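Local coordinates for protein (R)-specific secondary-alkylsulfatase (Pseudomonas sp., PDB 4AXH) that hydrolyses (R)-secondary-alkyl sulfates at a zinc centre with strict inversion of configuration, yielding (S)-alcohols and sulfate, and works as a homodimer, at residues A[341-344]-A[345-349]; A[380-383]-A[384-387]; A[419-422]-A[423-427]. All blocks are in the same frame, centred on the assembly; numbering follows the deposited sequence.

Along the chain the three contacts follow in series, each joining neighbouring residues; none encloses or crosses another. Contact 1 comes first, where helix 330-344 runs into the turn before strand 350-352 in the metallo-beta-lactamase part. Contact 2 lies towards the C-terminal end of the long helix 362-388, and contact 3 forms the first turns of helix 420-431. Contacts 2 and 3 have centres about 11 Å apart and touch directly, A383 and M387 packing on V427, whereas contact 1 is about 15 Å from contact 2 and 20 Å from contact 3, nearest atoms. Helix 362-388 bridges the two regions, because its earlier residues also meet L341 and T348. All three contacts reach the second subunit.

Contact 1. Residues A[341-344]-A[345-349]; sequences LEKY and GDRTD
The chain leaves helix 330-344 through two successive backbone bonds of different span. G345 N binds L341 O at 2.8 Å, a four-residue helical step, and R347 N then binds Y344 O at 2.9 Å, a three-residue step. With G345 and D346 both helical in backbone angles and that second bond closing it, Y344 to R347 form a type I beta turn; T348 is extended and leads towards strand 350-352. The side chain of R347 folds back over this turn. Its NE and NH2 both donate to K343 O, at 3.1 and 2.9 Å, a side-on grip on a single carbonyl oxygen that lies near the guanidinium plane and fixes the rotation of that group.

This is the closing corner of a beta-alpha-beta crossover in the metallo-beta-lactamase fold, for strands 305-307 and 350-352 are parallel neighbours and helix 330-344 connects them. The flanking chain supplies zinc ligands, D310 after the first strand and H355 after the second.

Y344 CD1 sits over one face of the R347 guanidinium, 4.0 Å from CZ, while ring and guanidinium planes are turned 35° apart. K343 CB stands 3.8 Å above the centre of the Y344 ring, on the same side of its plane as R347 NH2, which approaches obliquely beyond the rim. K343 and R347 run side by side, yet NZ and NH2 remain 5.3 Å apart. K343 makes a cation-pi contact with Y272, and R347 NH1 has a long, weak ion pair with E283. Y299 stacks its ring on Y344 and gives its hydroxyl to a hydrogen bond with R347 O.

Contact 2. Residues A[380-383]-A[384-387]; sequences NNRA and LNLM
M387 N donates to A383 O at 2.8 Å, nearly in line with the carbonyl, and the methionine chain turns back over the same turn. The adjoining helical bonds are similar: L386 N reaches R382 O at 2.9 Å with an N-H...O angle of 172°, and L384 N meets N380 O in the carbonyl plane. These repeated four-residue steps show that the alpha-helix is unbroken here.

On one flank, M387 CE comes to 3.8 Å from A383 CB; the chain is bent at chi3 (-121°), which turns the methyl back towards the alanine. V427 of helix 420-431 packs on both of these side chains. The segment therefore belongs to a helix-helix interface: helix 362-388 has helix 420-431 along the A383 and M387 flank, while helix 393-400 meets A383 and L386 through I396.

R382 and L386 form another pair. The leucine CG lies over the centre of one guanidinium face, 4.1 Å above the plane, as a result of bends in the arginine chain at chi2 and chi3. The guanidinium also approaches N385, with R382 NH2 2.9 Å from OD1 and the two planes 33° apart. That oxygen is hydrogen-bonded to K389 NZ, whereas N385 ND2 donates to I558 O of the second subunit.

At the start of the segment, N380 and L384 point the same way, ND2 lying 3.6 Å from CD2. The amide of N380 is held at both ends: ND2 donates to N381 OD1 at 3.3 Å, and OD1 is hydrogen-bonded to Y431 OH.

Contact 3. Residues A[419-422]-A[423-427]; sequences ALST and NLRAV
L420 and L424 lie side by side one helical turn apart, pointing the same way, with their CD1 atoms 3.7 Å from each other. L424 CG also rests over the backbone of that turn, close to L420 O. On a different flank, R425 bends back along the helix towards S421: the turn at chi3 (-90°) brings NH2 to 3.3 Å from S421 OG. The third side chain, N423, has CG beside its own backbone N (chi1 -75°), which sets the amide beside A419 O, although its hydrogen bonds are made to L319 and H317.

Behind these side chains are regular four-residue backbone bonds. N423 N donates to A419 O at 2.9 Å with an N-H...O angle of 163°, R425 N to S421 O at 3.0 Å, and A426 N to T422 O at 2.8 Å. As the acceptor of the first of these bonds, A419 starts the first turn.

Further out, V400 of helix 393-400 and L379 of helix 362-388 pack against the leucine pair. R425 NH2 forms a salt bridge with D443 of the second subunit, so the arginine, lying along its own helix, is held across the dimer interface. The N423 amide is satisfied by a single loop: OD1 accepts from L319 N, and ND2 donates to H317 O.

A419 occupies the N-cap position of helix 420-431, which makes this a helix N-terminus whose asparagine at the end of the first turn, four residues after the N-cap, clasps the backbone of the sulfate-binding loop containing N318 and L319.

Contact 1. Residues A[341-344]-A[345-349]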
ATOM      1  N   LEU A 341      -6.772  24.687  -7.809  1.00 30.45           N
ATOM      2  CA  LEU A 341      -7.970  25.334  -8.360  1.00 30.49           C
ATOM      3  C   LEU A 341      -8.289  26.637  -7.625  1.00 37.63           C
ATOM      4  O   LEU A 341      -8.538  27.658  -8.269  1.00 35.97           O
ATOM      5  CB  LEU A 341      -9.207  24.395  -8.359  1.00 29.65           C
ATOM      6  CG  LEU A 341     -10.560  24.933  -8.986  1.00 30.91           C
ATOM      7  CD1 LEU A 341     -10.372  25.457 -10.408  1.00 28.52           C
ATOM      8  CD2 LEU A 341     -11.591  23.821  -9.054  1.00 32.06           C
ATOM      9  N   GLU A 342      -8.288  26.587  -6.278  1.00 36.81           N
ATOM     10  CA  GLU A 342      -8.568  27.724  -5.430  1.00 36.69           C
ATOM     11  C   GLU A 342      -7.496  28.806  -5.561  1.00 40.22           C
ATOM     12  O   GLU A 342      -7.852  29.949  -5.779  1.00 40.48           O
ATOM     13  CB  GLU A 342      -8.725  27.233  -3.995  1.00 39.10           C
ATOM     14  CG  GLU A 342      -8.862  28.329  -2.944  1.00 57.49           C
ATOM     15  CD  GLU A 342      -9.170  27.825  -1.545  1.00 86.44           C
ATOM     16  OE1 GLU A 342      -8.867  26.645  -1.236  1.00 61.86           O
ATOM     17  OE2 GLU A 342      -9.747  28.615  -0.760  1.00103.81           O
ATOM     18  N   LYS A 343      -6.192  28.447  -5.496  1.00 36.25           N
ATOM     19  CA  LYS A 343      -5.100  29.424  -5.580  1.00 34.79           C
ATOM     20  C   LYS A 343      -4.857  30.041  -6.953  1.00 37.39           C
ATOM     21  O   LYS A 343      -4.434  31.202  -7.039  1.00 37.52           O
ATOM     22  CB  LYS A 343      -3.792  28.848  -5.013  1.00 36.93           C
ATOM     23  CG  LYS A 343      -3.479  29.251  -3.565  1.00 53.53           C
ATOM     24  CD  LYS A 343      -2.231  30.148  -3.497  1.00 71.16           C
ATOM     25  CE  LYS A 343      -1.684  30.386  -2.101  1.00 83.34           C
ATOM     26  NZ  LYS A 343      -2.460  31.418  -1.359  1.00 89.10           N
ATOM     27  N   TYR A 344      -5.079  29.273  -8.030  1.00 33.04           N
ATOM     28  CA  TYR A 344      -4.747  29.745  -9.377  1.00 32.58           C
ATOM     29  C   TYR A 344      -5.860  29.786 -10.398  1.00 37.48           C
ATOM     30  O   TYR A 344      -5.705  30.497 -11.387  1.00 38.57           O
ATOM     31  CB  TYR A 344      -3.517  28.992  -9.942  1.00 34.68           C
ATOM     32  CG  TYR A 344      -2.376  28.870  -8.959  1.00 36.78           C
ATOM     33  CD1 TYR A 344      -1.688  29.998  -8.515  1.00 38.46           C
ATOM     34  CD2 TYR A 344      -2.031  27.636  -8.412  1.00 37.23           C
ATOM     35  CE1 TYR A 344      -0.656  29.895  -7.584  1.00 39.49           C
ATOM     36  CE2 TYR A 344      -1.003  27.521  -7.476  1.00 38.62           C
ATOM     37  CZ  TYR A 344      -0.315  28.653  -7.067  1.00 45.19           C
ATOM     38  OH  TYR A 344       0.678  28.557  -6.124  1.00 41.91           O
ATOM     39  N   GLY A 345      -6.948  29.062 -10.158  1.00 33.83           N
ATOM     40  CA  GLY A 345      -8.094  28.967 -11.055  1.00 34.59           C
ATOM     41  C   GLY A 345      -8.637  30.266 -11.613  1.00 40.67           C
ATOM     42  O   GLY A 345      -8.894  30.359 -12.813  1.00 38.45           O
ATOM     43  N   ASP A 346      -8.767  31.294 -10.751  1.00 42.37           N
ATOM     44  CA  ASP A 346      -9.265  32.623 -11.148  1.00 43.76           C
ATOM     45  C   ASP A 346      -8.204  33.498 -11.833  1.00 48.16           C
ATOM     46  O   ASP A 346      -8.578  34.459 -12.524  1.00 48.21           O
ATOM     47  CB  ASP A 346      -9.863  33.364  -9.949  1.00 46.62           C
ATOM     48  CG  ASP A 346     -10.848  32.550  -9.120  1.00 60.53           C
ATOM     49  OD1 ASP A 346     -11.646  31.784  -9.722  1.00 59.77           O
ATOM     50  OD2 ASP A 346     -10.824  32.680  -7.871  1.00 69.86           O
ATOM     51  N   ARG A 347      -6.889  33.124 -11.675  1.00 43.88           N
ATOM     52  CA  ARG A 347      -5.666  33.767 -12.214  1.00 42.14           C
ATOM     53  C   ARG A 347      -5.019  33.023 -13.401  1.00 45.92           C
ATOM     54  O   ARG A 347      -3.863  33.318 -13.741  1.00 45.98           O
ATOM     55  CB  ARG A 347      -4.614  33.792 -11.126  1.00 37.47           C
ATOM     56  CG  ARG A 347      -4.797  34.816 -10.062  1.00 42.68           C
ATOM     57  CD  ARG A 347      -3.522  34.887  -9.266  1.00 38.55           C
ATOM     58  NE  ARG A 347      -3.365  33.901  -8.216  1.00 33.05           N
ATOM     59  CZ  ARG A 347      -2.291  33.853  -7.442  1.00 47.71           C
ATOM     60  NH1 ARG A 347      -1.288  34.705  -7.633  1.00 53.76           N
ATOM     61  NH2 ARG A 347      -2.226  32.990  -6.442  1.00 34.50           N
ATOM     62  N   THR A 348      -5.719  32.046 -14.006  1.00 40.98           N
ATOM     63  CA  THR A 348      -5.127  31.259 -15.086  1.00 40.00           C
ATOM     64  C   THR A 348      -5.915  31.227 -16.356  1.00 43.80           C
ATOM     65  O   THR A 348      -7.112  30.958 -16.321  1.00 44.98           O
ATOM     66  CB  THR A 348      -4.559  29.914 -14.599  1.00 48.93           C
ATOM     67  OG1 THR A 348      -4.004  29.223 -15.716  1.00 58.05           O
ATOM     68  CG2 THR A 348      -5.584  29.040 -13.955  1.00 49.60           C
ATOM     69  N   ASP A 349      -5.241  31.536 -17.485  1.00 39.17           N
ATOM     70  CA  ASP A 349      -5.846  31.588 -18.824  1.00 38.04           C
ATOM     71  C   ASP A 349      -5.604  30.307 -19.598  1.00 41.00           C
ATOM     72  O   ASP A 349      -6.434  29.899 -20.392  1.00 40.82           O
ATOM     73  CB  ASP A 349      -5.322  32.802 -19.624  1.00 39.62           C
ATOM     74  CG  ASP A 349      -5.760  34.176 -19.114  1.00 54.37           C
ATOM     75  OD1 ASP A 349      -6.678  34.236 -18.239  1.00 56.95           O
ATOM     76  OD2 ASP A 349      -5.193  35.195 -19.588  1.00 56.91           O
TER

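Contact 2. Residues A[380-383]-A[384-387]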
ATOM      1  N   ASN A 380     -11.132   7.322  -4.345  1.00 27.95           N
ATOM      2  CA  ASN A 380     -10.945   7.118  -2.921  1.00 29.35           C
ATOM      3  C   ASN A 380     -12.294   6.890  -2.197  1.00 37.13           C
ATOM      4  O   ASN A 380     -12.505   5.830  -1.605  1.00 38.92           O
ATOM      5  CB  ASN A 380     -10.206   8.324  -2.332  1.00 29.44           C
ATOM      6  CG  ASN A 380      -9.828   8.139  -0.899  1.00 55.79           C
ATOM      7  OD1 ASN A 380      -8.803   7.522  -0.580  1.00 48.49           O
ATOM      8  ND2 ASN A 380     -10.656   8.658   0.003  1.00 51.63           N
ATOM      9  N   ASN A 381     -13.208   7.870  -2.293  1.00 33.18           N
ATOM     10  CA  ASN A 381     -14.490   7.865  -1.604  1.00 32.11           C
ATOM     11  C   ASN A 381     -15.462   6.783  -2.005  1.00 38.35           C
ATOM     12  O   ASN A 381     -16.109   6.235  -1.122  1.00 40.02           O
ATOM     13  CB  ASN A 381     -15.143   9.239  -1.625  1.00 26.94           C
ATOM     14  CG  ASN A 381     -14.326  10.361  -1.039  1.00 39.92           C
ATOM     15  OD1 ASN A 381     -13.525  10.189  -0.097  1.00 39.39           O
ATOM     16  ND2 ASN A 381     -14.538  11.560  -1.573  1.00 26.11           N
ATOM     17  N   ARG A 382     -15.606   6.472  -3.313  1.00 34.88           N
ATOM     18  CA  ARG A 382     -16.558   5.433  -3.737  1.00 34.23           C
ATOM     19  C   ARG A 382     -16.074   4.057  -3.285  1.00 40.24           C
ATOM     20  O   ARG A 382     -16.883   3.268  -2.787  1.00 42.40           O
ATOM     21  CB  ARG A 382     -16.821   5.471  -5.241  1.00 30.08           C
ATOM     22  CG  ARG A 382     -17.679   4.314  -5.806  1.00 42.85           C
ATOM     23  CD  ARG A 382     -19.112   4.701  -6.154  1.00 40.49           C
ATOM     24  NE  ARG A 382     -19.981   4.668  -4.986  1.00 35.34           N
ATOM     25  CZ  ARG A 382     -21.051   3.898  -4.884  1.00 49.31           C
ATOM     26  NH1 ARG A 382     -21.405   3.113  -5.885  1.00 21.63           N
ATOM     27  NH2 ARG A 382     -21.783   3.912  -3.777  1.00 54.72           N
ATOM     28  N   ALA A 383     -14.767   3.788  -3.440  1.00 33.90           N
ATOM     29  CA  ALA A 383     -14.165   2.541  -3.027  1.00 33.23           C
ATOM     30  C   ALA A 383     -14.378   2.351  -1.522  1.00 37.61           C
ATOM     31  O   ALA A 383     -14.942   1.320  -1.137  1.00 36.36           O
ATOM     32  CB  ALA A 383     -12.676   2.511  -3.395  1.00 33.25           C
ATOM     33  N   LEU A 384     -14.020   3.370  -0.691  1.00 33.62           N
ATOM     34  CA  LEU A 384     -14.196   3.339   0.770  1.00 34.41           C
ATOM     35  C   LEU A 384     -15.674   3.113   1.134  1.00 42.74           C
ATOM     36  O   LEU A 384     -15.985   2.371   2.068  1.00 41.68           O
ATOM     37  CB  LEU A 384     -13.706   4.655   1.371  1.00 34.82           C
ATOM     38  CG  LEU A 384     -12.478   4.664   2.314  1.00 39.62           C
ATOM     39  CD1 LEU A 384     -11.725   3.339   2.323  1.00 38.67           C
ATOM     40  CD2 LEU A 384     -11.562   5.851   2.013  1.00 39.93           C
ATOM     41  N   ASN A 385     -16.589   3.704   0.346  1.00 42.15           N
ATOM     42  CA  ASN A 385     -18.033   3.521   0.509  1.00 41.66           C
ATOM     43  C   ASN A 385     -18.379   2.036   0.321  1.00 44.55           C
ATOM     44  O   ASN A 385     -18.902   1.414   1.242  1.00 45.80           O
ATOM     45  CB  ASN A 385     -18.814   4.413  -0.474  1.00 37.88           C
ATOM     46  CG  ASN A 385     -20.313   4.324  -0.327  1.00 49.24           C
ATOM     47  OD1 ASN A 385     -20.980   3.511  -0.983  1.00 38.40           O
ATOM     48  ND2 ASN A 385     -20.877   5.151   0.540  1.00 37.72           N
ATOM     49  N   LEU A 386     -18.041   1.467  -0.845  1.00 38.95           N
ATOM     50  CA  LEU A 386     -18.321   0.078  -1.189  1.00 36.39           C
ATOM     51  C   LEU A 386     -17.594  -0.943  -0.290  1.00 45.50           C
ATOM     52  O   LEU A 386     -18.163  -2.004  -0.026  1.00 48.12           O
ATOM     53  CB  LEU A 386     -18.085  -0.182  -2.675  1.00 34.37           C
ATOM     54  CG  LEU A 386     -19.008   0.543  -3.658  1.00 36.68           C
ATOM     55  CD1 LEU A 386     -18.573   0.274  -5.113  1.00 36.43           C
ATOM     56  CD2 LEU A 386     -20.476   0.082  -3.520  1.00 35.75           C
ATOM     57  N   MET A 387     -16.379  -0.610   0.221  1.00 41.00           N
ATOM     58  CA  MET A 387     -15.614  -1.450   1.149  1.00 40.23           C
ATOM     59  C   MET A 387     -16.446  -1.610   2.452  1.00 46.70           C
ATOM     60  O   MET A 387     -16.666  -2.730   2.919  1.00 47.74           O
ATOM     61  CB  MET A 387     -14.247  -0.799   1.478  1.00 41.55           C
ATOM     62  CG  MET A 387     -13.163  -1.004   0.425  1.00 44.13           C
ATOM     63  SD  MET A 387     -11.558  -0.294   0.974  1.00 48.50           S
ATOM     64  CE  MET A 387     -11.265   0.855  -0.310  1.00 44.51           C
TER

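Contact 3. Residues A[419-422]-A[423-427]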
ATOM      1  N   ALA A 419      -6.196   2.772 -14.927  1.00 23.49           N
ATOM      2  CA  ALA A 419      -7.440   2.106 -15.234  1.00 21.63           C
ATOM      3  C   ALA A 419      -8.389   2.242 -14.045  1.00 25.06           C
ATOM      4  O   ALA A 419      -7.937   2.207 -12.893  1.00 22.83           O
ATOM      5  CB  ALA A 419      -7.188   0.669 -15.577  1.00 22.30           C
ATOM      6  N   LEU A 420      -9.689   2.480 -14.322  1.00 22.65           N
ATOM      7  CA  LEU A 420     -10.697   2.652 -13.275  1.00 22.56           C
ATOM      8  C   LEU A 420     -10.822   1.386 -12.433  1.00 32.54           C
ATOM      9  O   LEU A 420     -10.813   1.467 -11.202  1.00 34.24           O
ATOM     10  CB  LEU A 420     -12.048   3.128 -13.863  1.00 21.47           C
ATOM     11  CG  LEU A 420     -13.336   2.959 -13.024  1.00 23.98           C
ATOM     12  CD1 LEU A 420     -13.410   3.933 -11.884  1.00 21.35           C
ATOM     13  CD2 LEU A 420     -14.546   3.105 -13.904  1.00 24.95           C
ATOM     14  N   SER A 421     -10.838   0.224 -13.082  1.00 32.10           N
ATOM     15  CA  SER A 421     -10.886  -1.075 -12.397  1.00 32.76           C
ATOM     16  C   SER A 421      -9.644  -1.270 -11.487  1.00 36.68           C
ATOM     17  O   SER A 421      -9.795  -1.514 -10.288  1.00 35.51           O
ATOM     18  CB  SER A 421     -10.985  -2.191 -13.429  1.00 37.28           C
ATOM     19  OG  SER A 421      -9.892  -2.119 -14.333  1.00 50.04           O
ATOM     20  N   THR A 422      -8.420  -1.092 -12.061  1.00 34.48           N
ATOM     21  CA  THR A 422      -7.132  -1.224 -11.374  1.00 34.23           C
ATOM     22  C   THR A 422      -7.056  -0.301 -10.162  1.00 42.28           C
ATOM     23  O   THR A 422      -6.695  -0.767  -9.072  1.00 44.30           O
ATOM     24  CB  THR A 422      -6.004  -0.947 -12.369  1.00 32.14           C
ATOM     25  OG1 THR A 422      -6.196  -1.765 -13.521  1.00 28.94           O
ATOM     26  CG2 THR A 422      -4.609  -1.115 -11.766  1.00 24.01           C
ATOM     27  N   ASN A 423      -7.404   1.001 -10.358  1.00 37.16           N
ATOM     28  CA  ASN A 423      -7.382   2.033  -9.332  1.00 36.37           C
ATOM     29  C   ASN A 423      -8.352   1.776  -8.216  1.00 38.61           C
ATOM     30  O   ASN A 423      -7.992   2.028  -7.070  1.00 38.44           O
ATOM     31  CB  ASN A 423      -7.573   3.414  -9.936  1.00 35.80           C
ATOM     32  CG  ASN A 423      -6.339   3.928 -10.649  1.00 45.35           C
ATOM     33  OD1 ASN A 423      -5.203   3.423 -10.469  1.00 40.32           O
ATOM     34  ND2 ASN A 423      -6.536   4.957 -11.476  1.00 21.59           N
ATOM     35  N   LEU A 424      -9.562   1.267  -8.521  1.00 33.27           N
ATOM     36  CA  LEU A 424     -10.535   0.909  -7.465  1.00 33.33           C
ATOM     37  C   LEU A 424      -9.973  -0.253  -6.625  1.00 37.77           C
ATOM     38  O   LEU A 424     -10.005  -0.197  -5.396  1.00 38.52           O
ATOM     39  CB  LEU A 424     -11.921   0.532  -8.036  1.00 32.26           C
ATOM     40  CG  LEU A 424     -12.723   1.642  -8.710  1.00 34.89           C
ATOM     41  CD1 LEU A 424     -13.813   1.061  -9.512  1.00 34.57           C
ATOM     42  CD2 LEU A 424     -13.285   2.656  -7.707  1.00 33.25           C
ATOM     43  N   ARG A 425      -9.383  -1.254  -7.300  1.00 32.68           N
ATOM     44  CA  ARG A 425      -8.734  -2.404  -6.664  1.00 31.62           C
ATOM     45  C   ARG A 425      -7.576  -1.891  -5.811  1.00 33.41           C
ATOM     46  O   ARG A 425      -7.476  -2.290  -4.663  1.00 33.13           O
ATOM     47  CB  ARG A 425      -8.312  -3.464  -7.726  1.00 31.25           C
ATOM     48  CG  ARG A 425      -9.538  -4.171  -8.349  1.00 32.49           C
ATOM     49  CD  ARG A 425      -9.272  -5.383  -9.223  1.00 21.82           C
ATOM     50  NE  ARG A 425      -9.081  -5.020 -10.616  1.00 28.85           N
ATOM     51  CZ  ARG A 425      -9.804  -5.466 -11.635  1.00 42.07           C
ATOM     52  NH1 ARG A 425     -10.758  -6.364 -11.440  1.00 34.97           N
ATOM     53  NH2 ARG A 425      -9.558  -5.044 -12.858  1.00 34.66           N
ATOM     54  N   ALA A 426      -6.800  -0.907  -6.325  1.00 28.76           N
ATOM     55  CA  ALA A 426      -5.678  -0.256  -5.642  1.00 28.00           C
ATOM     56  C   ALA A 426      -6.074   0.404  -4.327  1.00 33.49           C
ATOM     57  O   ALA A 426      -5.323   0.289  -3.347  1.00 32.57           O
ATOM     58  CB  ALA A 426      -4.974   0.760  -6.570  1.00 27.97           C
ATOM     59  N   VAL A 427      -7.226   1.136  -4.310  1.00 31.98           N
ATOM     60  CA  VAL A 427      -7.753   1.831  -3.091  1.00 31.67           C
ATOM     61  C   VAL A 427      -8.075   0.739  -2.017  1.00 35.67           C
ATOM     62  O   VAL A 427      -7.765   0.938  -0.846  1.00 34.39           O
ATOM     63  CB  VAL A 427      -8.945   2.825  -3.353  1.00 33.69           C
ATOM     64  CG1 VAL A 427      -9.391   3.546  -2.074  1.00 33.27           C
ATOM     65  CG2 VAL A 427      -8.582   3.860  -4.418  1.00 33.05           C
TER